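Local coordinates for protein tRNA(His) guanylyltransferase (Saccharomyces cerevisiae, PDB 5XOX) that catalyses the addition of a single guanosine to the 5' end of histidine tRNA, working in the 3'-5' direction opposite to canonical polymerases, at residues D47-L61 with F104-F117. Numbering follows the deposited sequence.
Sequences DENALKLMNACAKNL and FFTSNYVALWAKFF. With GTP (guanosine-5'-triphosphate), chain G.
Helix 48-61 and helix 104-116 run roughly antiparallel at 130°, their axes 9.0 Å apart at closest, with Cys57 beside Asn108 and Asn49 beside Phe116. Leu53 is a knob in the hole formed by Tyr109, Leu112, Trp113 and Phe116. With CG anti to the backbone N (chi1 156°), its CD2 lies over the Tyr109 ring, 3.7 Å from the centroid, in a CH-pi contact. Phe116 lays its ring face on the helix backbone, its centroid 3.4 Å from Leu53 CA in a second CH-pi contact, and its CZ also meets Ala56 CB. Were Phe116 an alanine, Leu53 CA and Ala56 CB would probably lose their aromatic cover. Both helices pack on one face of the antiparallel sheet of the palm-like catalytic domain, Phe105 and Ala58 reaching Phe81 of strand 78-83. Cys57 CB sits over one face of Phe105, while Met54 SD approaches the ring's edge, a Met-aromatic contact. Farther along, Asn60 ND2 donates to Asn108 OD1 (3.0 Å, 168°), the two amides steeply turned against each other; Asn108 ND2 in turn holds Phe104 O, fixing the amide's flip. At the other end, Asp47 N, at the N-cap, donates to O6 of the GTP guanine (2.8 Å), and Phe117 CZ packs against Ala50.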
ATOM      1  N   ASP A  47     -34.360  -8.386  14.703  1.00 85.47           N
ATOM      2  CA  ASP A  47     -34.400  -9.278  15.864  1.00 91.75           C
ATOM      3  C   ASP A  47     -33.750  -8.622  17.053  1.00 92.28           C
ATOM      4  O   ASP A  47     -32.524  -8.495  17.121  1.00 89.02           O
ATOM      5  CB  ASP A  47     -33.745 -10.639  15.620  1.00 96.49           C
ATOM      6  CG  ASP A  47     -34.214 -11.695  16.641  1.00101.19           C
ATOM      7  OD1 ASP A  47     -34.161 -11.430  17.862  1.00 95.57           O
ATOM      8  OD2 ASP A  47     -34.599 -12.813  16.243  1.00110.29           O
ATOM      9  N   GLU A  48     -34.623  -8.260  17.991  1.00 85.63           N
ATOM     10  CA  GLU A  48     -34.293  -7.547  19.212  1.00 86.26           C
ATOM     11  C   GLU A  48     -33.071  -8.211  19.885  1.00101.99           C
ATOM     12  O   GLU A  48     -32.053  -7.559  20.178  1.00103.30           O
ATOM     13  CB  GLU A  48     -35.528  -7.559  20.130  1.00 91.39           C
ATOM     14  CG  GLU A  48     -35.431  -6.910  21.510  1.00103.77           C
ATOM     15  CD  GLU A  48     -36.622  -7.275  22.424  1.00115.75           C
ATOM     16  OE1 GLU A  48     -36.429  -8.097  23.361  1.00111.91           O
ATOM     17  OE2 GLU A  48     -37.747  -6.771  22.187  1.00129.00           O
ATOM     18  N   ASN A  49     -33.155  -9.526  20.070  1.00108.84           N
ATOM     19  CA  ASN A  49     -32.131 -10.276  20.780  1.00 94.15           C
ATOM     20  C   ASN A  49     -30.812 -10.228  19.996  1.00 82.30           C
ATOM     21  O   ASN A  49     -29.757  -9.969  20.563  1.00 82.52           O
ATOM     22  CB  ASN A  49     -32.600 -11.716  20.999  1.00 94.96           C
ATOM     23  CG  ASN A  49     -33.695 -11.816  22.051  1.00101.09           C
ATOM     24  OD1 ASN A  49     -33.630 -11.160  23.093  1.00105.24           O
ATOM     25  ND2 ASN A  49     -34.735 -12.606  21.757  1.00105.49           N
ATOM     26  N   ALA A  50     -30.883 -10.455  18.688  1.00 80.48           N
ATOM     27  CA  ALA A  50     -29.704 -10.391  17.827  1.00 77.76           C
ATOM     28  C   ALA A  50     -28.984  -9.078  18.014  1.00 74.70           C
ATOM     29  O   ALA A  50     -27.766  -9.034  18.248  1.00 74.60           O
ATOM     30  CB  ALA A  50     -30.096 -10.561  16.377  1.00 77.73           C
ATOM     31  N   LEU A  51     -29.770  -8.012  17.924  1.00 76.94           N
ATOM     32  CA  LEU A  51     -29.266  -6.653  18.032  1.00 74.30           C
ATOM     33  C   LEU A  51     -28.598  -6.393  19.396  1.00 77.71           C
ATOM     34  O   LEU A  51     -27.542  -5.772  19.470  1.00 80.36           O
ATOM     35  CB  LEU A  51     -30.397  -5.652  17.803  1.00 74.48           C
ATOM     36  CG  LEU A  51     -30.708  -5.149  16.387  1.00 74.62           C
ATOM     37  CD1 LEU A  51     -29.683  -4.093  16.001  1.00 78.15           C
ATOM     38  CD2 LEU A  51     -30.800  -6.254  15.340  1.00 74.34           C
ATOM     39  N   LYS A  52     -29.197  -6.890  20.473  1.00 82.54           N
ATOM     40  CA  LYS A  52     -28.654  -6.632  21.807  1.00 84.70           C
ATOM     41  C   LYS A  52     -27.418  -7.514  22.080  1.00 81.62           C
ATOM     42  O   LYS A  52     -26.593  -7.197  22.942  1.00 73.21           O
ATOM     43  CB  LYS A  52     -29.716  -6.877  22.881  1.00 83.88           C
ATOM     44  CG  LYS A  52     -30.469  -5.639  23.349  1.00 80.43           C
ATOM     45  CD  LYS A  52     -31.484  -6.029  24.425  1.00 89.31           C
ATOM     46  CE  LYS A  52     -32.463  -7.107  23.970  1.00 90.42           C
ATOM     47  NZ  LYS A  52     -33.409  -7.528  25.058  1.00 86.63           N
ATOM     48  N   LEU A  53     -27.315  -8.634  21.366  1.00 74.49           N
ATOM     49  CA  LEU A  53     -26.126  -9.470  21.420  1.00 74.09           C
ATOM     50  C   LEU A  53     -25.001  -8.673  20.810  1.00 73.67           C
ATOM     51  O   LEU A  53     -23.962  -8.430  21.448  1.00 78.31           O
ATOM     52  CB  LEU A  53     -26.356 -10.800  20.690  1.00 75.68           C
ATOM     53  CG  LEU A  53     -25.191 -11.604  20.126  1.00 74.78           C
ATOM     54  CD1 LEU A  53     -24.327 -11.960  21.246  1.00 75.23           C
ATOM     55  CD2 LEU A  53     -25.708 -12.886  19.507  1.00 77.01           C
ATOM     56  N   MET A  54     -25.240  -8.230  19.582  1.00 69.47           N
ATOM     57  CA  MET A  54     -24.298  -7.386  18.883  1.00 66.60           C
ATOM     58  C   MET A  54     -23.885  -6.244  19.764  1.00 65.48           C
ATOM     59  O   MET A  54     -22.702  -5.903  19.881  1.00 99.12           O
ATOM     60  CB  MET A  54     -24.929  -6.894  17.604  1.00 65.71           C
ATOM     61  CG  MET A  54     -25.033  -7.995  16.569  1.00 66.55           C
ATOM     62  SD  MET A  54     -23.520  -8.119  15.575  1.00 64.23           S
ATOM     63  CE  MET A  54     -23.405  -6.430  14.949  1.00 61.57           C
ATOM     64  N   ASN A  55     -24.853  -5.682  20.446  1.00 66.56           N
ATOM     65  CA  ASN A  55     -24.546  -4.556  21.282  1.00 65.76           C
ATOM     66  C   ASN A  55     -23.635  -4.950  22.444  1.00 69.58           C
ATOM     67  O   ASN A  55     -22.643  -4.266  22.687  1.00 77.16           O
ATOM     68  CB  ASN A  55     -25.843  -3.915  21.754  1.00 76.35           C
ATOM     69  CG  ASN A  55     -26.452  -3.022  20.692  1.00 89.49           C
ATOM     70  OD1 ASN A  55     -26.001  -3.006  19.536  1.00109.72           O
ATOM     71  ND2 ASN A  55     -27.523  -2.331  21.051  1.00 96.89           N
ATOM     72  N   ALA A  56     -23.919  -6.054  23.137  1.00 69.86           N
ATOM     73  CA  ALA A  56     -23.113  -6.404  24.323  1.00 74.32           C
ATOM     74  C   ALA A  56     -21.658  -6.632  23.933  1.00 76.56           C
ATOM     75  O   ALA A  56     -20.726  -6.290  24.702  1.00 68.85           O
ATOM     76  CB  ALA A  56     -23.670  -7.646  25.039  1.00 73.82           C
ATOM     77  N   CYS A  57     -21.488  -7.206  22.732  1.00 69.65           N
ATOM     78  CA  CYS A  57     -20.165  -7.452  22.167  1.00 68.06           C
ATOM     79  C   CYS A  57     -19.416  -6.148  21.987  1.00 65.78           C
ATOM     80  O   CYS A  57     -18.327  -5.963  22.542  1.00 99.08           O
ATOM     81  CB  CYS A  57     -20.278  -8.170  20.831  1.00 67.61           C
ATOM     82  SG  CYS A  57     -21.111  -9.748  20.945  1.00 76.97           S
ATOM     83  N   ALA A  58     -20.010  -5.235  21.228  1.00 61.99           N
ATOM     84  CA  ALA A  58     -19.393  -3.918  21.060  1.00 60.04           C
ATOM     85  C   ALA A  58     -19.102  -3.202  22.391  1.00 87.90           C
ATOM     86  O   ALA A  58     -18.103  -2.487  22.506  1.00102.75           O
ATOM     87  CB  ALA A  58     -20.264  -3.047  20.195  1.00 60.88           C
ATOM     88  N   LYS A  59     -19.964  -3.375  23.392  1.00 65.04           N
ATOM     89  CA  LYS A  59     -19.727  -2.732  24.673  1.00 65.93           C
ATOM     90  C   LYS A  59     -18.466  -3.309  25.289  1.00 66.36           C
ATOM     91  O   LYS A  59     -17.628  -2.577  25.801  1.00 65.97           O
ATOM     92  CB  LYS A  59     -20.923  -2.906  25.607  1.00 72.23           C
ATOM     93  CG  LYS A  59     -20.737  -2.332  27.017  1.00 86.11           C
ATOM     94  CD  LYS A  59     -21.945  -2.647  27.907  1.00 89.74           C
ATOM     95  CE  LYS A  59     -22.184  -4.159  28.039  1.00101.10           C
ATOM     96  NZ  LYS A  59     -21.004  -4.910  28.581  1.00117.89           N
ATOM     97  N   ASN A  60     -18.325  -4.627  25.216  1.00 75.80           N
ATOM     98  CA  ASN A  60     -17.143  -5.266  25.766  1.00 69.95           C
ATOM     99  C   ASN A  60     -15.911  -4.835  24.997  1.00 71.73           C
ATOM    100  O   ASN A  60     -14.824  -4.758  25.558  1.00 78.09           O
ATOM    101  CB  ASN A  60     -17.279  -6.784  25.737  1.00 66.96           C
ATOM    102  CG  ASN A  60     -18.441  -7.266  26.573  1.00 80.79           C
ATOM    103  OD1 ASN A  60     -19.074  -6.484  27.277  1.00 83.58           O
ATOM    104  ND2 ASN A  60     -18.711  -8.561  26.527  1.00 89.61           N
ATOM    105  N   LEU A  61     -16.082  -4.549  23.711  1.00 61.49           N
ATOM    106  CA  LEU A  61     -14.964  -4.157  22.888  1.00 59.59           C
ATOM    107  C   LEU A  61     -14.497  -2.751  23.228  1.00 61.43           C
ATOM    108  O   LEU A  61     -13.311  -2.529  23.415  1.00 74.65           O
ATOM    109  CB  LEU A  61     -15.329  -4.267  21.425  1.00 58.17           C
ATOM    110  CG  LEU A  61     -14.048  -4.422  20.623  1.00 56.84           C
ATOM    111  CD1 LEU A  61     -14.226  -5.389  19.486  1.00 59.25           C
ATOM    112  CD2 LEU A  61     -13.571  -3.086  20.100  1.00 55.08           C
ATOM    113  N   PHE A 104     -11.862 -10.539  18.419  1.00 71.62           N
ATOM    114  CA  PHE A 104     -12.398 -10.309  19.753  1.00 68.74           C
ATOM    115  C   PHE A 104     -13.875 -10.324  19.708  1.00 61.68           C
ATOM    116  O   PHE A 104     -14.522 -10.954  20.536  1.00 63.62           O
ATOM    117  CB  PHE A 104     -11.943  -8.969  20.299  1.00 70.01           C
ATOM    118  CG  PHE A 104     -12.373  -8.707  21.726  1.00 74.29           C
ATOM    119  CD1 PHE A 104     -12.301  -9.695  22.677  1.00 69.50           C
ATOM    120  CD2 PHE A 104     -12.785  -7.451  22.127  1.00 83.00           C
ATOM    121  CE1 PHE A 104     -12.656  -9.441  23.992  1.00 68.41           C
ATOM    122  CE2 PHE A 104     -13.136  -7.201  23.446  1.00 81.01           C
ATOM    123  CZ  PHE A 104     -13.075  -8.192  24.370  1.00 64.17           C
ATOM    124  N   PHE A 105     -14.386  -9.592  18.732  1.00 60.25           N
ATOM    125  CA  PHE A 105     -15.800  -9.476  18.525  1.00 60.86           C
ATOM    126  C   PHE A 105     -16.396 -10.830  18.201  1.00 63.10           C
ATOM    127  O   PHE A 105     -17.311 -11.276  18.890  1.00 64.64           O
ATOM    128  CB  PHE A 105     -16.077  -8.488  17.414  1.00 59.00           C
ATOM    129  CG  PHE A 105     -17.470  -7.897  17.436  1.00 64.92           C
ATOM    130  CD1 PHE A 105     -18.539  -8.557  16.834  1.00 60.56           C
ATOM    131  CD2 PHE A 105     -17.703  -6.662  18.020  1.00 72.34           C
ATOM    132  CE1 PHE A 105     -19.788  -8.011  16.830  1.00 61.00           C
ATOM    133  CE2 PHE A 105     -18.963  -6.117  18.028  1.00 59.05           C
ATOM    134  CZ  PHE A 105     -20.002  -6.793  17.429  1.00 60.21           C
ATOM    135  N   THR A 106     -15.881 -11.492  17.171  1.00 62.34           N
ATOM    136  CA  THR A 106     -16.381 -12.821  16.828  1.00 64.30           C
ATOM    137  C   THR A 106     -16.460 -13.710  18.076  1.00 66.56           C
ATOM    138  O   THR A 106     -17.472 -14.358  18.355  1.00 68.64           O
ATOM    139  CB  THR A 106     -15.486 -13.512  15.783  1.00 63.85           C
ATOM    140  OG1 THR A 106     -15.523 -12.799  14.547  1.00 62.15           O
ATOM    141  CG2 THR A 106     -15.939 -14.925  15.553  1.00 66.17           C
ATOM    142  N   SER A 107     -15.384 -13.700  18.847  1.00 66.29           N
ATOM    143  CA  SER A 107     -15.310 -14.479  20.066  1.00 68.42           C
ATOM    144  C   SER A 107     -16.472 -14.092  20.959  1.00 74.07           C
ATOM    145  O   SER A 107     -17.193 -14.966  21.440  1.00 93.66           O
ATOM    146  CB  SER A 107     -13.981 -14.254  20.787  1.00 67.81           C
ATOM    147  OG  SER A 107     -13.850 -15.094  21.923  1.00 70.06           O
ATOM    148  N   ASN A 108     -16.677 -12.790  21.154  1.00 68.19           N
ATOM    149  CA  ASN A 108     -17.733 -12.314  22.054  1.00 75.34           C
ATOM    150  C   ASN A 108     -19.159 -12.700  21.601  1.00 85.65           C
ATOM    151  O   ASN A 108     -20.043 -13.004  22.429  1.00 93.84           O
ATOM    152  CB  ASN A 108     -17.658 -10.801  22.206  1.00 67.47           C
ATOM    153  CG  ASN A 108     -16.848 -10.384  23.383  1.00 67.65           C
ATOM    154  OD1 ASN A 108     -17.369 -10.215  24.482  1.00 69.19           O
ATOM    155  ND2 ASN A 108     -15.559 -10.178  23.157  1.00 90.57           N
ATOM    156  N   TYR A 109     -19.379 -12.679  20.293  1.00 69.68           N
ATOM    157  CA  TYR A 109     -20.634 -13.108  19.724  1.00 71.12           C
ATOM    158  C   TYR A 109     -20.906 -14.560  20.083  1.00 84.13           C
ATOM    159  O   TYR A 109     -21.966 -14.886  20.649  1.00106.69           O
ATOM    160  CB  TYR A 109     -20.587 -12.918  18.221  1.00 69.54           C
ATOM    161  CG  TYR A 109     -21.922 -12.838  17.544  1.00 70.44           C
ATOM    162  CD1 TYR A 109     -22.585 -11.632  17.510  1.00 90.10           C
ATOM    163  CD2 TYR A 109     -22.474 -13.919  16.854  1.00 72.37           C
ATOM    164  CE1 TYR A 109     -23.793 -11.492  16.881  1.00 88.64           C
ATOM    165  CE2 TYR A 109     -23.697 -13.784  16.195  1.00 73.32           C
ATOM    166  CZ  TYR A 109     -24.344 -12.552  16.222  1.00 72.28           C
ATOM    167  OH  TYR A 109     -25.546 -12.316  15.605  1.00 73.11           O
ATOM    168  N   VAL A 110     -19.932 -15.426  19.795  1.00 74.05           N
ATOM    169  CA  VAL A 110     -20.156 -16.861  19.964  1.00 76.86           C
ATOM    170  C   VAL A 110     -20.311 -17.203  21.437  1.00 78.99           C
ATOM    171  O   VAL A 110     -21.103 -18.069  21.805  1.00 81.85           O
ATOM    172  CB  VAL A 110     -19.027 -17.682  19.363  1.00 76.47           C
ATOM    173  CG1 VAL A 110     -19.386 -19.158  19.371  1.00 79.54           C
ATOM    174  CG2 VAL A 110     -18.687 -17.196  17.971  1.00 74.16           C
ATOM    175  N   ALA A 111     -19.549 -16.514  22.278  1.00 77.79           N
ATOM    176  CA  ALA A 111     -19.624 -16.698  23.725  1.00 79.76           C
ATOM    177  C   ALA A 111     -20.996 -16.360  24.310  1.00 81.84           C
ATOM    178  O   ALA A 111     -21.617 -17.204  24.986  1.00 91.43           O
ATOM    179  CB  ALA A 111     -18.563 -15.855  24.404  1.00 78.46           C
ATOM    180  N   LEU A 112     -21.456 -15.127  24.044  1.00 79.66           N
ATOM    181  CA  LEU A 112     -22.662 -14.581  24.678  1.00 81.00           C
ATOM    182  C   LEU A 112     -23.942 -14.985  23.948  1.00 82.46           C
ATOM    183  O   LEU A 112     -25.067 -14.609  24.355  1.00 83.85           O
ATOM    184  CB  LEU A 112     -22.581 -13.060  24.764  1.00 78.61           C
ATOM    185  CG  LEU A 112     -21.434 -12.391  25.522  1.00 77.25           C
ATOM    186  CD1 LEU A 112     -21.317 -10.999  24.997  1.00 74.49           C
ATOM    187  CD2 LEU A 112     -21.634 -12.343  27.004  1.00 79.40           C
ATOM    188  N   TRP A 113     -23.771 -15.757  22.876  1.00 82.36           N
ATOM    189  CA  TRP A 113     -24.914 -16.389  22.228  1.00 84.42           C
ATOM    190  C   TRP A 113     -25.804 -17.214  23.148  1.00 91.01           C
ATOM    191  O   TRP A 113     -27.032 -17.196  22.999  1.00 89.97           O
ATOM    192  CB  TRP A 113     -24.462 -17.291  21.119  1.00 84.34           C
ATOM    193  CG  TRP A 113     -25.617 -17.844  20.389  1.00 86.47           C
ATOM    194  CD1 TRP A 113     -26.415 -18.879  20.777  1.00 91.07           C
ATOM    195  CD2 TRP A 113     -26.130 -17.394  19.131  1.00 93.71           C
ATOM    196  NE1 TRP A 113     -27.373 -19.118  19.829  1.00 96.74           N
ATOM    197  CE2 TRP A 113     -27.221 -18.216  18.810  1.00 95.20           C
ATOM    198  CE3 TRP A 113     -25.760 -16.383  18.233  1.00 87.43           C
ATOM    199  CZ2 TRP A 113     -27.942 -18.062  17.638  1.00 90.93           C
ATOM    200  CZ3 TRP A 113     -26.478 -16.232  17.074  1.00 82.27           C
ATOM    201  CH2 TRP A 113     -27.554 -17.066  16.783  1.00 85.45           C
ATOM    202  N   ALA A 114     -25.176 -17.970  24.047  1.00100.96           N
ATOM    203  CA  ALA A 114     -25.891 -18.689  25.098  1.00104.36           C
ATOM    204  C   ALA A 114     -26.915 -17.770  25.787  1.00 94.37           C
ATOM    205  O   ALA A 114     -28.094 -18.127  25.927  1.00 96.88           O
ATOM    206  CB  ALA A 114     -24.882 -19.260  26.136  1.00104.12           C
ATOM    207  N   LYS A 115     -26.461 -16.578  26.186  1.00 92.71           N
ATOM    208  CA  LYS A 115     -27.308 -15.663  26.946  1.00101.69           C
ATOM    209  C   LYS A 115     -28.417 -15.167  26.068  1.00 93.11           C
ATOM    210  O   LYS A 115     -29.585 -15.249  26.431  1.00118.41           O
ATOM    211  CB  LYS A 115     -26.524 -14.473  27.536  1.00100.53           C
ATOM    212  CG  LYS A 115     -27.408 -13.493  28.383  1.00105.68           C
ATOM    213  CD  LYS A 115     -26.662 -12.922  29.630  1.00117.49           C
ATOM    214  CE  LYS A 115     -26.521 -14.019  30.732  1.00124.41           C
ATOM    215  NZ  LYS A 115     -25.861 -13.653  32.031  1.00117.58           N
ATOM    216  N   PHE A 116     -28.070 -14.677  24.895  1.00 89.13           N
ATOM    217  CA  PHE A 116     -29.111 -14.082  24.077  1.00 88.82           C
ATOM    218  C   PHE A 116     -30.086 -15.061  23.392  1.00 91.51           C
ATOM    219  O   PHE A 116     -31.235 -14.707  23.123  1.00 92.62           O
ATOM    220  CB  PHE A 116     -28.442 -13.179  23.063  1.00 85.50           C
ATOM    221  CG  PHE A 116     -27.856 -11.957  23.679  1.00 82.78           C
ATOM    222  CD1 PHE A 116     -28.642 -10.837  23.889  1.00 82.44           C
ATOM    223  CD2 PHE A 116     -26.550 -11.948  24.128  1.00 96.30           C
ATOM    224  CE1 PHE A 116     -28.123  -9.705  24.471  1.00 80.62           C
ATOM    225  CE2 PHE A 116     -26.021 -10.820  24.720  1.00 98.63           C
ATOM    226  CZ  PHE A 116     -26.813  -9.695  24.893  1.00 99.90           C
ATOM    227  N   PHE A 117     -29.653 -16.288  23.132  1.00101.28           N
ATOM    228  CA  PHE A 117     -30.537 -17.259  22.482  1.00104.93           C
ATOM    229  C   PHE A 117     -30.532 -18.644  23.120  1.00106.97           C
ATOM    230  O   PHE A 117     -30.000 -19.612  22.559  1.00102.56           O
ATOM    231  CB  PHE A 117     -30.176 -17.402  21.012  1.00 96.72           C
ATOM    232  CG  PHE A 117     -30.262 -16.135  20.256  1.00 95.64           C
ATOM    233  CD1 PHE A 117     -31.460 -15.736  19.709  1.00110.79           C
ATOM    234  CD2 PHE A 117     -29.153 -15.343  20.082  1.00 95.01           C
ATOM    235  CE1 PHE A 117     -31.557 -14.561  19.007  1.00111.66           C
ATOM    236  CE2 PHE A 117     -29.241 -14.162  19.375  1.00 95.72           C
ATOM    237  CZ  PHE A 117     -30.450 -13.771  18.837  1.00100.98           C
TER
HETATM  238  PG  GTP G 301     -22.087 -10.122   2.803  1.00 96.85           P
HETATM  239  O1G GTP G 301     -21.643 -11.384   2.063  1.00 94.66           O
HETATM  240  O2G GTP G 301     -20.886  -9.557   3.533  1.00102.38           O
HETATM  241  O3G GTP G 301     -22.519  -9.108   1.772  1.00111.48           O
HETATM  242  O3B GTP G 301     -23.269 -10.316   3.923  1.00 99.64           O
HETATM  243  PB  GTP G 301     -24.846 -10.696   3.698  1.00103.22           P
HETATM  244  O1B GTP G 301     -25.111 -11.290   2.320  1.00106.93           O
HETATM  245  O2B GTP G 301     -25.309 -11.709   4.725  1.00107.16           O
HETATM  246  O3A GTP G 301     -25.756  -9.386   4.028  1.00105.28           O
HETATM  247  PA  GTP G 301     -25.182  -7.978   4.586  1.00 99.99           P
HETATM  248  O1A GTP G 301     -24.417  -8.288   5.853  1.00 96.82           O
HETATM  249  O2A GTP G 301     -24.333  -7.268   3.562  1.00112.57           O
HETATM  250  O5' GTP G 301     -26.440  -7.019   4.882  1.00 94.45           O
HETATM  251  C5' GTP G 301     -27.087  -6.999   6.138  1.00 95.79           C
HETATM  252  C4' GTP G 301     -27.854  -8.310   6.334  1.00 95.99           C
HETATM  253  O4' GTP G 301     -27.940  -8.602   7.713  1.00 90.61           O
HETATM  254  C3' GTP G 301     -29.291  -8.354   5.813  1.00 85.89           C
HETATM  255  O3' GTP G 301     -29.370  -8.994   4.552  1.00 85.02           O
HETATM  256  C2' GTP G 301     -30.010  -9.217   6.832  1.00 72.15           C
HETATM  257  O2' GTP G 301     -30.405 -10.398   6.173  1.00 65.41           O
HETATM  258  C1' GTP G 301     -29.008  -9.485   7.960  1.00 80.84           C
HETATM  259  N9  GTP G 301     -29.539  -9.080   9.269  1.00 89.24           N
HETATM  260  C8  GTP G 301     -28.947  -8.203  10.144  1.00101.52           C
HETATM  261  N7  GTP G 301     -29.740  -8.077  11.242  1.00101.54           N
HETATM  262  C5  GTP G 301     -30.828  -8.879  11.089  1.00 91.04           C
HETATM  263  C6  GTP G 301     -31.954  -9.144  11.881  1.00 81.69           C
HETATM  264  O6  GTP G 301     -32.111  -8.600  12.977  1.00 77.87           O
HETATM  265  N1  GTP G 301     -32.914 -10.035  11.421  1.00 86.37           N
HETATM  266  C2  GTP G 301     -32.771 -10.663  10.182  1.00 84.68           C
HETATM  267  N2  GTP G 301     -33.682 -11.530   9.714  1.00 74.50           N
HETATM  268  N3  GTP G 301     -31.653 -10.384   9.412  1.00 91.51           N
HETATM  269  C4  GTP G 301     -30.702  -9.517   9.850  1.00 89.34           C